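Local structure of putative methylase (Clostridium difficile, 3LDU) at residues Ile98-Ser103 against Pro144-Ile149; Glu299-Phe304 against Lys334-Ser339; Leu28-Ile33 against Ala50-Trp55. The protein probably methylates guanine bases of ribosomal RNA, pairing a probable RNA-binding THUMP module with a Rossmann-like methyltransferase domain, and holds a bound GTP in this crystal. All blocks are in the same frame, centred on the assembly; numbering follows the deposited sequence.

Interaction 1. Residues Ile98-Ser103 against Pro144-Ile149; sequences ISKASS and PIFVFI
Ile-98 and Ala-101 pack against Ile-145 and Val-147 on the more deeply buried face of this parallel strand pair, where helix 111-129 lies against the sheet. The CD1 methyl of Ile-98 reaches the CB of Ile-145 at 3.7 Å, and Ala-101 CB stands 4.2 Å from Val-147 CB; beyond them Val-147 touches Val-114 of the helix and Ala-101 touches Gln-115. The Lys-100 face is the solvent side. There the backbone sets Lys-100 CB over one face of the Phe-146 ring, offset toward the rim, at 4.1 Å from the ring centroid in a CH-pi contact. With CG anti to the backbone N (chi1 178°), the extended chain carries CD to within 3.6 Å of Phe-146 CE2 before it leads away from the strand. The same ring meets His-63 edge-to-face. Further along, a water bridges Ser-102 OG and Val-147 O, giving that carbonyl a second donor besides Ser-102 N (2.9 Å). Between Ile-98 and Lys-100 the register slips by one residue, a beta bulge: Ser-99 N bonds to Ile-145 O with an N-H...O angle of 137°, whereas Val-147 N to Lys-100 O is straighter at 165°. Strand 98-104, outermost at the THUMP end of the sheet, is thus held by a backbone ladder and largely apolar packing on the helix side, with an aromatic ring, an aliphatic lysine stem and water on the other.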
ATOM      1  N   ILE A  98      -7.565  20.496  -8.178  1.00 21.89           N
ATOM      2  CA  ILE A  98      -6.209  20.338  -7.653  1.00 20.40           C
ATOM      3  C   ILE A  98      -6.392  19.711  -6.278  1.00 26.55           C
ATOM      4  O   ILE A  98      -6.648  20.392  -5.289  1.00 29.48           O
ATOM      5  CB  ILE A  98      -5.456  21.679  -7.576  1.00 27.59           C
ATOM      6  CG1 ILE A  98      -5.730  22.520  -8.833  1.00 24.92           C
ATOM      7  CG2 ILE A  98      -3.963  21.442  -7.422  1.00 25.88           C
ATOM      8  CD1 ILE A  98      -5.343  21.814 -10.149  1.00 21.29           C
ATOM      9  N   SER A  99      -6.313  18.391  -6.239  1.00 24.66           N
ATOM     10  CA  SER A  99      -6.822  17.662  -5.093  1.00 32.14           C
ATOM     11  C   SER A  99      -5.907  17.770  -3.895  1.00 35.03           C
ATOM     12  O   SER A  99      -6.356  17.655  -2.753  1.00 38.80           O
ATOM     13  CB  SER A  99      -7.058  16.197  -5.461  1.00 38.61           C
ATOM     14  OG  SER A  99      -8.067  16.107  -6.457  1.00 41.35           O
ATOM     15  N   LYS A 100      -4.626  18.012  -4.147  1.00 31.03           N
ATOM     16  CA  LYS A 100      -3.646  17.961  -3.063  1.00 38.26           C
ATOM     17  C   LYS A 100      -2.338  18.628  -3.460  1.00 35.73           C
ATOM     18  O   LYS A 100      -1.892  18.497  -4.610  1.00 32.18           O
ATOM     19  CB  LYS A 100      -3.364  16.505  -2.699  1.00 43.87           C
ATOM     20  CG  LYS A 100      -2.317  16.322  -1.619  1.00 43.94           C
ATOM     21  CD  LYS A 100      -2.050  14.843  -1.397  1.00 50.42           C
ATOM     22  CE  LYS A 100      -1.204  14.589  -0.159  1.00 52.88           C
ATOM     23  NZ  LYS A 100      -0.850  13.145  -0.049  1.00 51.97           N
ATOM     24  N   ALA A 101      -1.733  19.352  -2.517  1.00 27.09           N
ATOM     25  CA  ALA A 101      -0.370  19.845  -2.719  1.00 21.64           C
ATOM     26  C   ALA A 101       0.447  19.576  -1.476  1.00 23.92           C
ATOM     27  O   ALA A 101      -0.036  19.759  -0.354  1.00 29.83           O
ATOM     28  CB  ALA A 101      -0.363  21.332  -3.036  1.00 22.08           C
ATOM     29  N   SER A 102       1.674  19.103  -1.672  1.00 18.76           N
ATOM     30  CA  SER A 102       2.585  18.873  -0.556  1.00 18.10           C
ATOM     31  C   SER A 102       3.845  19.676  -0.823  1.00 24.24           C
ATOM     32  O   SER A 102       4.319  19.716  -1.949  1.00 23.58           O
ATOM     33  CB  SER A 102       2.924  17.380  -0.443  1.00 24.22           C
ATOM     34  OG  SER A 102       1.763  16.584  -0.321  1.00 38.83           O
ATOM     35  N   SER A 103       4.384  20.322   0.206  1.00 20.37           N
ATOM     36  CA  SER A 103       5.592  21.118   0.028  1.00 16.79           C
ATOM     37  C   SER A 103       6.533  20.881   1.198  1.00 21.96           C
ATOM     38  O   SER A 103       6.145  21.064   2.345  1.00 23.28           O
ATOM     39  CB  SER A 103       5.253  22.601  -0.072  1.00 26.37           C
ATOM     40  OG  SER A 103       6.440  23.355  -0.220  1.00 27.00           O
ATOM     41  N   PRO A 144      -7.761  14.229 -11.180  1.00 20.21           N
ATOM     42  CA  PRO A 144      -7.331  14.957  -9.985  1.00 18.32           C
ATOM     43  C   PRO A 144      -5.855  15.295 -10.089  1.00 23.64           C
ATOM     44  O   PRO A 144      -5.038  14.410 -10.326  1.00 24.05           O
ATOM     45  CB  PRO A 144      -7.582  13.957  -8.841  1.00 18.09           C
ATOM     46  CG  PRO A 144      -8.485  12.871  -9.451  1.00 26.09           C
ATOM     47  CD  PRO A 144      -8.062  12.818 -10.893  1.00 22.71           C
ATOM     48  N   ILE A 145      -5.520  16.565  -9.917  1.00 20.91           N
ATOM     49  CA  ILE A 145      -4.146  17.013 -10.089  1.00 18.73           C
ATOM     50  C   ILE A 145      -3.439  17.043  -8.735  1.00 23.66           C
ATOM     51  O   ILE A 145      -3.972  17.580  -7.760  1.00 21.26           O
ATOM     52  CB  ILE A 145      -4.107  18.414 -10.733  1.00 20.92           C
ATOM     53  CG1 ILE A 145      -4.976  18.453 -12.005  1.00 24.15           C
ATOM     54  CG2 ILE A 145      -2.672  18.836 -11.037  1.00 19.69           C
ATOM     55  CD1 ILE A 145      -4.502  17.537 -13.142  1.00 23.59           C
ATOM     56  N   PHE A 146      -2.249  16.451  -8.682  1.00 20.66           N
ATOM     57  CA  PHE A 146      -1.454  16.426  -7.455  1.00 25.13           C
ATOM     58  C   PHE A 146      -0.155  17.201  -7.674  1.00 23.28           C
ATOM     59  O   PHE A 146       0.505  17.030  -8.704  1.00 24.98           O
ATOM     60  CB  PHE A 146      -1.127  14.981  -7.070  1.00 19.27           C
ATOM     61  CG  PHE A 146      -2.222  14.274  -6.293  1.00 28.78           C
ATOM     62  CD1 PHE A 146      -3.527  14.195  -6.784  1.00 25.74           C
ATOM     63  CD2 PHE A 146      -1.936  13.663  -5.079  1.00 34.07           C
ATOM     64  CE1 PHE A 146      -4.517  13.526  -6.064  1.00 24.26           C
ATOM     65  CE2 PHE A 146      -2.926  12.995  -4.365  1.00 32.03           C
ATOM     66  CZ  PHE A 146      -4.212  12.928  -4.859  1.00 31.39           C
ATOM     67  N   VAL A 147       0.223  18.041  -6.709  1.00 18.82           N
ATOM     68  CA  VAL A 147       1.457  18.817  -6.813  1.00 16.97           C
ATOM     69  C   VAL A 147       2.341  18.477  -5.620  1.00 19.24           C
ATOM     70  O   VAL A 147       1.861  18.454  -4.485  1.00 22.34           O
ATOM     71  CB  VAL A 147       1.189  20.336  -6.810  1.00 20.34           C
ATOM     72  CG1 VAL A 147       2.484  21.116  -7.031  1.00 20.40           C
ATOM     73  CG2 VAL A 147       0.171  20.704  -7.877  1.00 20.91           C
ATOM     74  N   PHE A 148       3.615  18.197  -5.889  1.00 18.33           N
ATOM     75  CA  PHE A 148       4.560  17.813  -4.843  1.00 20.95           C
ATOM     76  C   PHE A 148       5.817  18.659  -5.024  1.00 23.15           C
ATOM     77  O   PHE A 148       6.418  18.653  -6.096  1.00 24.76           O
ATOM     78  CB  PHE A 148       4.897  16.324  -4.979  1.00 18.78           C
ATOM     79  CG  PHE A 148       5.908  15.828  -3.987  1.00 21.33           C
ATOM     80  CD1 PHE A 148       5.518  15.474  -2.703  1.00 34.87           C
ATOM     81  CD2 PHE A 148       7.242  15.685  -4.348  1.00 24.43           C
ATOM     82  CE1 PHE A 148       6.445  15.009  -1.785  1.00 35.47           C
ATOM     83  CE2 PHE A 148       8.171  15.211  -3.429  1.00 35.91           C
ATOM     84  CZ  PHE A 148       7.771  14.884  -2.151  1.00 31.47           C
ATOM     85  N   ILE A 149       6.194  19.411  -3.991  1.00 20.53           N
ATOM     86  CA  ILE A 149       7.387  20.249  -4.060  1.00 18.15           C
ATOM     87  C   ILE A 149       8.387  19.827  -2.989  1.00 19.60           C
ATOM     88  O   ILE A 149       8.049  19.738  -1.809  1.00 22.96           O
ATOM     89  CB  ILE A 149       7.052  21.747  -3.916  1.00 21.77           C
ATOM     90  CG1 ILE A 149       5.832  22.109  -4.788  1.00 21.45           C
ATOM     91  CG2 ILE A 149       8.258  22.609  -4.319  1.00 19.56           C
ATOM     92  CD1 ILE A 149       5.444  23.595  -4.767  1.00 24.95           C
TER
HETATM   93  O   HOH W   1       0.966  15.859  -3.204  1.00 36.63           O

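Interaction 2. Residues Glu299-Phe304 against Lys334-Ser339; sequences EDEFGF and KLKNWS
Asp-300 presents its carbonyl O to the indole of Trp-338: NE1 donates across 2.9 Å in a virtually straight bond (179°), with the acceptor in the ring plane but the donor well above the carbonyl plane. A water adds a second donor to Asp-300 O and accepts from Lys-336 N. At Glu-301, CG lies between the backbone N and the carbonyl carbon (chi1 49°), which sets the carboxylate alongside the lysine stem, OE1 3.2 Å from Lys-336 CG; the opposite charges remain 5.1 Å apart, OE1 to Lys-336 NZ. The Phe-302 N donates to Lys-336 O at 3.2 Å, and its ring runs beside the Asn-337 amide, the two planes only 5° apart. These loops lead into the parallel neighbours 304-307 and 339-344 of the Rossmann-like methyltransferase sheet, joined through helix 315-333 as a beta-alpha-beta crossover. Gly-303 CA sits over the indole face in a CH-pi contact, 3.5 Å from the centroid of the Trp-338 six-membered ring. Leu-335 CD1 takes the opposite face. Gly-303 O receives Ser-339 N at 3.0 Å. Phe-304 opens the strand, its CD1 against Ser-339 CB; the serine hydroxyl accepts from Gly-377 N and shares a water with Gly-303 O.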
ATOM      1  N   GLU A 299       2.167 -29.047  16.685  1.00 42.73           N
ATOM      2  CA  GLU A 299       2.995 -30.226  16.493  1.00 55.22           C
ATOM      3  C   GLU A 299       3.680 -30.185  15.133  1.00 54.35           C
ATOM      4  O   GLU A 299       4.618 -30.944  14.881  1.00 56.18           O
ATOM      5  CB  GLU A 299       2.174 -31.506  16.657  1.00 70.24           C
ATOM      6  CG  GLU A 299       2.025 -31.946  18.107  1.00 81.95           C
ATOM      7  CD  GLU A 299       3.366 -32.149  18.794  1.00 92.68           C
ATOM      8  OE1 GLU A 299       3.437 -31.981  20.030  1.00 97.33           O
ATOM      9  OE2 GLU A 299       4.354 -32.468  18.097  1.00 95.91           O
ATOM     10  N   ASP A 300       3.210 -29.287  14.268  1.00 44.71           N
ATOM     11  CA  ASP A 300       3.844 -29.054  12.981  1.00 44.23           C
ATOM     12  C   ASP A 300       5.173 -28.344  13.211  1.00 42.24           C
ATOM     13  O   ASP A 300       5.329 -27.596  14.177  1.00 38.53           O
ATOM     14  CB  ASP A 300       2.951 -28.185  12.084  1.00 50.40           C
ATOM     15  CG  ASP A 300       1.656 -28.884  11.678  1.00 57.90           C
ATOM     16  OD1 ASP A 300       1.588 -30.130  11.773  1.00 60.21           O
ATOM     17  OD2 ASP A 300       0.707 -28.182  11.254  1.00 53.90           O
ATOM     18  N   GLU A 301       6.142 -28.582  12.338  1.00 37.08           N
ATOM     19  CA  GLU A 301       7.374 -27.804  12.390  1.00 39.59           C
ATOM     20  C   GLU A 301       7.528 -26.935  11.145  1.00 29.52           C
ATOM     21  O   GLU A 301       6.808 -27.111  10.165  1.00 35.82           O
ATOM     22  CB  GLU A 301       8.607 -28.686  12.620  1.00 48.13           C
ATOM     23  CG  GLU A 301       8.726 -29.895  11.714  1.00 61.63           C
ATOM     24  CD  GLU A 301       9.937 -30.761  12.055  1.00 69.33           C
ATOM     25  OE1 GLU A 301      10.841 -30.281  12.778  1.00 69.66           O
ATOM     26  OE2 GLU A 301       9.987 -31.922  11.595  1.00 68.39           O
ATOM     27  N   PHE A 302       8.454 -25.987  11.199  1.00 31.78           N
ATOM     28  CA  PHE A 302       8.733 -25.117  10.057  1.00 31.42           C
ATOM     29  C   PHE A 302       7.524 -24.273   9.665  1.00 31.02           C
ATOM     30  O   PHE A 302       7.324 -23.971   8.495  1.00 33.86           O
ATOM     31  CB  PHE A 302       9.227 -25.935   8.859  1.00 37.19           C
ATOM     32  CG  PHE A 302      10.378 -26.850   9.187  1.00 42.21           C
ATOM     33  CD1 PHE A 302      11.588 -26.335   9.615  1.00 48.05           C
ATOM     34  CD2 PHE A 302      10.244 -28.224   9.078  1.00 50.55           C
ATOM     35  CE1 PHE A 302      12.649 -27.175   9.928  1.00 49.94           C
ATOM     36  CE2 PHE A 302      11.299 -29.068   9.391  1.00 51.92           C
ATOM     37  CZ  PHE A 302      12.501 -28.540   9.813  1.00 47.51           C
ATOM     38  N   GLY A 303       6.723 -23.882  10.649  1.00 28.42           N
ATOM     39  CA  GLY A 303       5.634 -22.957  10.387  1.00 23.67           C
ATOM     40  C   GLY A 303       6.078 -21.501  10.455  1.00 25.09           C
ATOM     41  O   GLY A 303       7.224 -21.187  10.800  1.00 25.89           O
ATOM     42  N   PHE A 304       5.158 -20.605  10.124  1.00 25.79           N
ATOM     43  CA  PHE A 304       5.417 -19.173  10.167  1.00 22.74           C
ATOM     44  C   PHE A 304       4.390 -18.483  11.046  1.00 21.34           C
ATOM     45  O   PHE A 304       3.221 -18.843  11.021  1.00 22.45           O
ATOM     46  CB  PHE A 304       5.307 -18.574   8.761  1.00 22.07           C
ATOM     47  CG  PHE A 304       6.412 -18.974   7.843  1.00 21.42           C
ATOM     48  CD1 PHE A 304       7.532 -18.180   7.707  1.00 27.31           C
ATOM     49  CD2 PHE A 304       6.326 -20.144   7.104  1.00 24.34           C
ATOM     50  CE1 PHE A 304       8.549 -18.548   6.859  1.00 32.39           C
ATOM     51  CE2 PHE A 304       7.341 -20.516   6.257  1.00 32.72           C
ATOM     52  CZ  PHE A 304       8.455 -19.718   6.134  1.00 30.50           C
ATOM     53  N   LYS A 334       8.991 -22.455  22.011  1.00 34.39           N
ATOM     54  CA  LYS A 334       8.659 -23.865  22.224  1.00 41.01           C
ATOM     55  C   LYS A 334       8.212 -24.560  20.940  1.00 43.09           C
ATOM     56  O   LYS A 334       8.038 -25.781  20.910  1.00 38.93           O
ATOM     57  CB  LYS A 334       7.582 -24.013  23.305  1.00 43.33           C
ATOM     58  CG  LYS A 334       8.098 -23.773  24.718  1.00 53.19           C
ATOM     59  CD  LYS A 334       6.967 -23.687  25.737  1.00 64.62           C
ATOM     60  CE  LYS A 334       6.163 -24.974  25.807  1.00 70.39           C
ATOM     61  NZ  LYS A 334       4.998 -24.851  26.733  1.00 75.74           N
ATOM     62  N   LEU A 335       8.001 -23.775  19.887  1.00 33.53           N
ATOM     63  CA  LEU A 335       7.632 -24.322  18.590  1.00 31.60           C
ATOM     64  C   LEU A 335       8.839 -25.012  17.969  1.00 38.05           C
ATOM     65  O   LEU A 335       9.986 -24.668  18.263  1.00 39.84           O
ATOM     66  CB  LEU A 335       7.119 -23.198  17.667  1.00 25.04           C
ATOM     67  CG  LEU A 335       5.867 -22.512  18.217  1.00 23.93           C
ATOM     68  CD1 LEU A 335       5.492 -21.225  17.440  1.00 28.36           C
ATOM     69  CD2 LEU A 335       4.706 -23.500  18.228  1.00 27.35           C
ATOM     70  N   LYS A 336       8.584 -25.988  17.106  1.00 33.91           N
ATOM     71  CA  LYS A 336       9.674 -26.739  16.506  1.00 43.24           C
ATOM     72  C   LYS A 336      10.131 -26.099  15.209  1.00 30.69           C
ATOM     73  O   LYS A 336       9.507 -26.291  14.176  1.00 34.82           O
ATOM     74  CB  LYS A 336       9.255 -28.190  16.252  1.00 54.97           C
ATOM     75  CG  LYS A 336      10.366 -29.058  15.679  1.00 67.66           C
ATOM     76  CD  LYS A 336      11.625 -28.963  16.531  1.00 72.30           C
ATOM     77  CE  LYS A 336      12.733 -29.859  15.999  1.00 75.67           C
ATOM     78  NZ  LYS A 336      14.004 -29.655  16.745  1.00 74.58           N
ATOM     79  N   ASN A 337      11.226 -25.345  15.271  1.00 31.31           N
ATOM     80  CA  ASN A 337      11.826 -24.767  14.077  1.00 35.82           C
ATOM     81  C   ASN A 337      10.870 -23.840  13.329  1.00 30.71           C
ATOM     82  O   ASN A 337      10.822 -23.858  12.100  1.00 31.99           O
ATOM     83  CB  ASN A 337      12.288 -25.876  13.132  1.00 37.86           C
ATOM     84  CG  ASN A 337      13.536 -26.572  13.620  1.00 47.33           C
ATOM     85  OD1 ASN A 337      14.481 -25.928  14.061  1.00 49.05           O
ATOM     86  ND2 ASN A 337      13.544 -27.898  13.544  1.00 46.07           N
ATOM     87  N   TRP A 338      10.092 -23.047  14.057  1.00 29.25           N
ATOM     88  CA  TRP A 338       9.239 -22.055  13.399  1.00 24.53           C
ATOM     89  C   TRP A 338       9.998 -20.745  13.170  1.00 27.13           C
ATOM     90  O   TRP A 338      11.050 -20.511  13.766  1.00 28.54           O
ATOM     91  CB  TRP A 338       7.974 -21.778  14.228  1.00 28.19           C
ATOM     92  CG  TRP A 338       6.883 -22.816  14.084  1.00 27.97           C
ATOM     93  CD1 TRP A 338       7.013 -24.169  14.240  1.00 29.85           C
ATOM     94  CD2 TRP A 338       5.497 -22.575  13.789  1.00 26.82           C
ATOM     95  NE1 TRP A 338       5.795 -24.787  14.044  1.00 28.30           N
ATOM     96  CE2 TRP A 338       4.850 -23.834  13.762  1.00 25.90           C
ATOM     97  CE3 TRP A 338       4.739 -21.424  13.522  1.00 22.98           C
ATOM     98  CZ2 TRP A 338       3.485 -23.969  13.493  1.00 25.16           C
ATOM     99  CZ3 TRP A 338       3.382 -21.562  13.263  1.00 23.17           C
ATOM    100  CH2 TRP A 338       2.770 -22.829  13.245  1.00 25.41           C
ATOM    101  N   SER A 339       9.439 -19.902  12.305  1.00 23.69           N
ATOM    102  CA  SER A 339       9.930 -18.550  12.045  1.00 21.85           C
ATOM    103  C   SER A 339       8.821 -17.608  12.499  1.00 28.59           C
ATOM    104  O   SER A 339       7.657 -17.873  12.231  1.00 28.21           O
ATOM    105  CB  SER A 339      10.134 -18.332  10.540  1.00 21.97           C
ATOM    106  OG  SER A 339      11.185 -19.131  10.017  1.00 28.80           O
TER
HETATM  107  O   HOH W   2       6.222 -27.195  16.772  1.00 52.17           O
HETATM  108  O   HOH W   3       9.761 -21.447   9.440  1.00 36.56           O

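Interaction 3. Residues Leu28-Ile33 against Ala50-Trp55; sequences LGYEII and AKSNMW
Leu-28 and Lys-51 supply the polar bond of this contact: the lysine ammonium donates from NZ to Leu-28 O over 3.1 Å, approaching in the carbonyl plane with a C=O...N angle of 147°. The lysine chain gets there by bending at chi3 (55°), which turns CE and NZ over toward the turn that ends helix 18-27. That turn is a Schellman motif in which Gly-29 takes a positive phi, and the accepting carbonyl belongs to the residue just before the glycine.

A second contact sets the phenol oxygen of Tyr-30 against the stem of the same lysine. The tyrosine crosses it at an angle, its OH 3.3 Å from Lys-51 CE, and the oxygen rests along the aliphatic chain near its charged end. The hydroxyl itself is hydrogen-bonded to Asp-45 OD1. The carbonyl O of Leu-28 sits over the centre of one face of the tyrosine ring, 4.1 Å above its plane.

Apolar packing comes from Leu-28, whose two methyls divide the work. CD2 meets Trp-55 CB at 3.8 Å, while CD1 reaches back one turn of helix 48-55, to 4.2 Å from Ser-52 CA. The serine hydroxyl bonds within its own helix, to Gly-48 O.

Together these join the end of helix 18-27, and the turn into strand 31-36, to helix 48-55 of the ferredoxin-like domain. A single ammonium bond ties Lys-51 to a carbonyl at the helix end, and Asp-45 holds the phenol that lies against the lysine stem.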
ATOM      1  N   LEU A  28       6.305  -6.768 -12.543  1.00 24.83           N
ATOM      2  CA  LEU A  28       5.350  -6.408 -13.605  1.00 26.20           C
ATOM      3  C   LEU A  28       6.072  -6.177 -14.926  1.00 30.84           C
ATOM      4  O   LEU A  28       5.436  -6.007 -15.968  1.00 30.56           O
ATOM      5  CB  LEU A  28       4.549  -5.154 -13.239  1.00 26.98           C
ATOM      6  CG  LEU A  28       3.571  -5.258 -12.072  1.00 29.97           C
ATOM      7  CD1 LEU A  28       2.819  -3.937 -11.903  1.00 26.78           C
ATOM      8  CD2 LEU A  28       2.604  -6.387 -12.331  1.00 31.53           C
ATOM      9  N   GLY A  29       7.402  -6.158 -14.877  1.00 30.00           N
ATOM     10  CA  GLY A  29       8.203  -5.988 -16.076  1.00 29.38           C
ATOM     11  C   GLY A  29       8.618  -4.560 -16.346  1.00 26.56           C
ATOM     12  O   GLY A  29       9.128  -4.253 -17.424  1.00 28.60           O
ATOM     13  N   TYR A  30       8.430  -3.678 -15.371  1.00 24.22           N
ATOM     14  CA  TYR A  30       8.691  -2.251 -15.612  1.00 23.26           C
ATOM     15  C   TYR A  30      10.033  -1.760 -15.097  1.00 30.07           C
ATOM     16  O   TYR A  30      10.576  -2.279 -14.116  1.00 27.00           O
ATOM     17  CB  TYR A  30       7.571  -1.378 -15.046  1.00 25.03           C
ATOM     18  CG  TYR A  30       6.223  -1.678 -15.655  1.00 29.89           C
ATOM     19  CD1 TYR A  30       6.093  -1.855 -17.026  1.00 28.35           C
ATOM     20  CD2 TYR A  30       5.077  -1.775 -14.864  1.00 28.51           C
ATOM     21  CE1 TYR A  30       4.875  -2.126 -17.600  1.00 30.40           C
ATOM     22  CE2 TYR A  30       3.845  -2.045 -15.434  1.00 31.37           C
ATOM     23  CZ  TYR A  30       3.754  -2.220 -16.803  1.00 30.95           C
ATOM     24  OH  TYR A  30       2.547  -2.484 -17.404  1.00 37.15           O
ATOM     25  N   GLU A  31      10.547  -0.738 -15.773  1.00 32.15           N
ATOM     26  CA  GLU A  31      11.828  -0.140 -15.448  1.00 33.35           C
ATOM     27  C   GLU A  31      11.691   0.904 -14.345  1.00 32.36           C
ATOM     28  O   GLU A  31      10.905   1.848 -14.462  1.00 33.98           O
ATOM     29  CB  GLU A  31      12.417   0.511 -16.704  1.00 33.05           C
ATOM     30  CG  GLU A  31      13.780   1.146 -16.488  1.00 38.04           C
ATOM     31  CD  GLU A  31      14.234   1.983 -17.673  1.00 47.19           C
ATOM     32  OE1 GLU A  31      13.435   2.171 -18.619  1.00 49.12           O
ATOM     33  OE2 GLU A  31      15.388   2.456 -17.652  1.00 45.86           O
ATOM     34  N   ILE A  32      12.464   0.742 -13.280  1.00 28.74           N
ATOM     35  CA  ILE A  32      12.514   1.745 -12.216  1.00 28.36           C
ATOM     36  C   ILE A  32      13.472   2.888 -12.547  1.00 33.18           C
ATOM     37  O   ILE A  32      14.662   2.665 -12.781  1.00 31.08           O
ATOM     38  CB  ILE A  32      12.901   1.109 -10.879  1.00 31.96           C
ATOM     39  CG1 ILE A  32      11.804   0.124 -10.461  1.00 38.80           C
ATOM     40  CG2 ILE A  32      13.114   2.182  -9.807  1.00 29.65           C
ATOM     41  CD1 ILE A  32      12.075  -0.590  -9.195  1.00 42.52           C
ATOM     42  N   ILE A  33      12.939   4.108 -12.563  1.00 25.55           N
ATOM     43  CA  ILE A  33      13.691   5.296 -12.937  1.00 25.91           C
ATOM     44  C   ILE A  33      14.358   5.960 -11.739  1.00 31.27           C
ATOM     45  O   ILE A  33      15.495   6.422 -11.826  1.00 34.39           O
ATOM     46  CB  ILE A  33      12.751   6.337 -13.621  1.00 29.70           C
ATOM     47  CG1 ILE A  33      12.326   5.832 -14.993  1.00 40.48           C
ATOM     48  CG2 ILE A  33      13.424   7.694 -13.714  1.00 34.89           C
ATOM     49  CD1 ILE A  33      13.464   5.177 -15.755  1.00 42.29           C
ATOM     50  N   ALA A  50      -3.290   0.652 -15.856  1.00 21.23           N
ATOM     51  CA  ALA A  50      -4.202  -0.430 -15.497  1.00 22.34           C
ATOM     52  C   ALA A  50      -3.506  -1.506 -14.652  1.00 24.04           C
ATOM     53  O   ALA A  50      -3.999  -1.914 -13.590  1.00 22.88           O
ATOM     54  CB  ALA A  50      -4.814  -1.052 -16.762  1.00 22.02           C
ATOM     55  N   LYS A  51      -2.358  -1.973 -15.129  1.00 21.09           N
ATOM     56  CA  LYS A  51      -1.640  -3.047 -14.434  1.00 20.24           C
ATOM     57  C   LYS A  51      -1.139  -2.630 -13.065  1.00 20.30           C
ATOM     58  O   LYS A  51      -1.159  -3.431 -12.140  1.00 18.54           O
ATOM     59  CB  LYS A  51      -0.459  -3.558 -15.267  1.00 27.64           C
ATOM     60  CG  LYS A  51      -0.848  -4.634 -16.281  1.00 34.57           C
ATOM     61  CD  LYS A  51       0.324  -4.998 -17.185  1.00 38.55           C
ATOM     62  CE  LYS A  51       1.552  -5.416 -16.386  1.00 44.13           C
ATOM     63  NZ  LYS A  51       2.676  -5.815 -17.287  1.00 47.50           N
ATOM     64  N   SER A  52      -0.673  -1.390 -12.940  1.00 21.07           N
ATOM     65  CA  SER A  52      -0.130  -0.912 -11.659  1.00 23.44           C
ATOM     66  C   SER A  52      -1.211  -0.809 -10.592  1.00 19.91           C
ATOM     67  O   SER A  52      -1.039  -1.290  -9.470  1.00 19.59           O
ATOM     68  CB  SER A  52       0.577   0.431 -11.847  1.00 23.77           C
ATOM     69  OG  SER A  52       1.700   0.262 -12.693  1.00 23.40           O
ATOM     70  N   ASN A  53      -2.338  -0.201 -10.939  1.00 18.25           N
ATOM     71  CA  ASN A  53      -3.481  -0.158 -10.035  1.00 19.82           C
ATOM     72  C   ASN A  53      -4.012  -1.552  -9.713  1.00 21.70           C
ATOM     73  O   ASN A  53      -4.406  -1.833  -8.580  1.00 21.35           O
ATOM     74  CB  ASN A  53      -4.608   0.692 -10.649  1.00 18.08           C
ATOM     75  CG  ASN A  53      -4.358   2.162 -10.481  1.00 22.73           C
ATOM     76  OD1 ASN A  53      -4.383   2.675  -9.364  1.00 18.41           O
ATOM     77  ND2 ASN A  53      -4.103   2.860 -11.588  1.00 19.76           N
HETATM   78  N   MSE A  54      -4.001  -2.434 -10.706  1.00 21.57           N
HETATM   79  CA  MSE A  54      -4.571  -3.770 -10.526  1.00 21.87           C
HETATM   80  C   MSE A  54      -3.737  -4.631  -9.584  1.00 19.19           C
HETATM   81  O   MSE A  54      -4.281  -5.387  -8.759  1.00 23.21           O
HETATM   82  CB  MSE A  54      -4.681  -4.481 -11.873  1.00 26.71           C
HETATM   83  CG  MSE A  54      -5.255  -5.891 -11.807  1.00 28.48           C
HETATM   84 SE   MSE A  54      -7.077  -5.967 -11.081  0.60 33.83          SE
HETATM   85  CE  MSE A  54      -7.823  -4.432 -11.895  1.00 23.66           C
ATOM     86  N   TRP A  55      -2.418  -4.524  -9.727  1.00 20.93           N
ATOM     87  CA  TRP A  55      -1.508  -5.523  -9.176  1.00 21.16           C
ATOM     88  C   TRP A  55      -0.647  -5.073  -7.994  1.00 20.15           C
ATOM     89  O   TRP A  55      -0.232  -5.909  -7.189  1.00 21.28           O
ATOM     90  CB  TRP A  55      -0.601  -6.084 -10.288  1.00 22.53           C
ATOM     91  CG  TRP A  55      -1.315  -7.077 -11.167  1.00 21.27           C
ATOM     92  CD1 TRP A  55      -1.814  -6.862 -12.430  1.00 22.85           C
ATOM     93  CD2 TRP A  55      -1.657  -8.417 -10.819  1.00 23.50           C
ATOM     94  NE1 TRP A  55      -2.423  -8.010 -12.889  1.00 24.29           N
ATOM     95  CE2 TRP A  55      -2.344  -8.976 -11.920  1.00 21.41           C
ATOM     96  CE3 TRP A  55      -1.443  -9.215  -9.686  1.00 23.57           C
ATOM     97  CZ2 TRP A  55      -2.809 -10.291 -11.920  1.00 20.63           C
ATOM     98  CZ3 TRP A  55      -1.911 -10.509  -9.683  1.00 25.38           C
ATOM     99  CH2 TRP A  55      -2.585 -11.039 -10.791  1.00 24.44           C
TER

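Overall arrangement
From the N terminus the contacts come strictly in series, none nested in or crossing another. Interaction 3 closes first, around a loop that holds the hairpin of strands 31-36 and 39-44, and brings helix 48-55 against the end of helix 18-27. Interaction 1 then closes a loop containing helix 111-129 and lays 98-103 beside 144-149. Both reach the same mixed sheet, 31-36 being one outermost strand and 98-104 the other; their centres are 22 Å apart. Interaction 2 comes last, in the methyltransferase domain, where strand 304-307 and helix 315-333 lie between the two loops, which enter neighbouring strands of a second sheet. Its centre lies 48 Å from that of interaction 1, across the chain's centre.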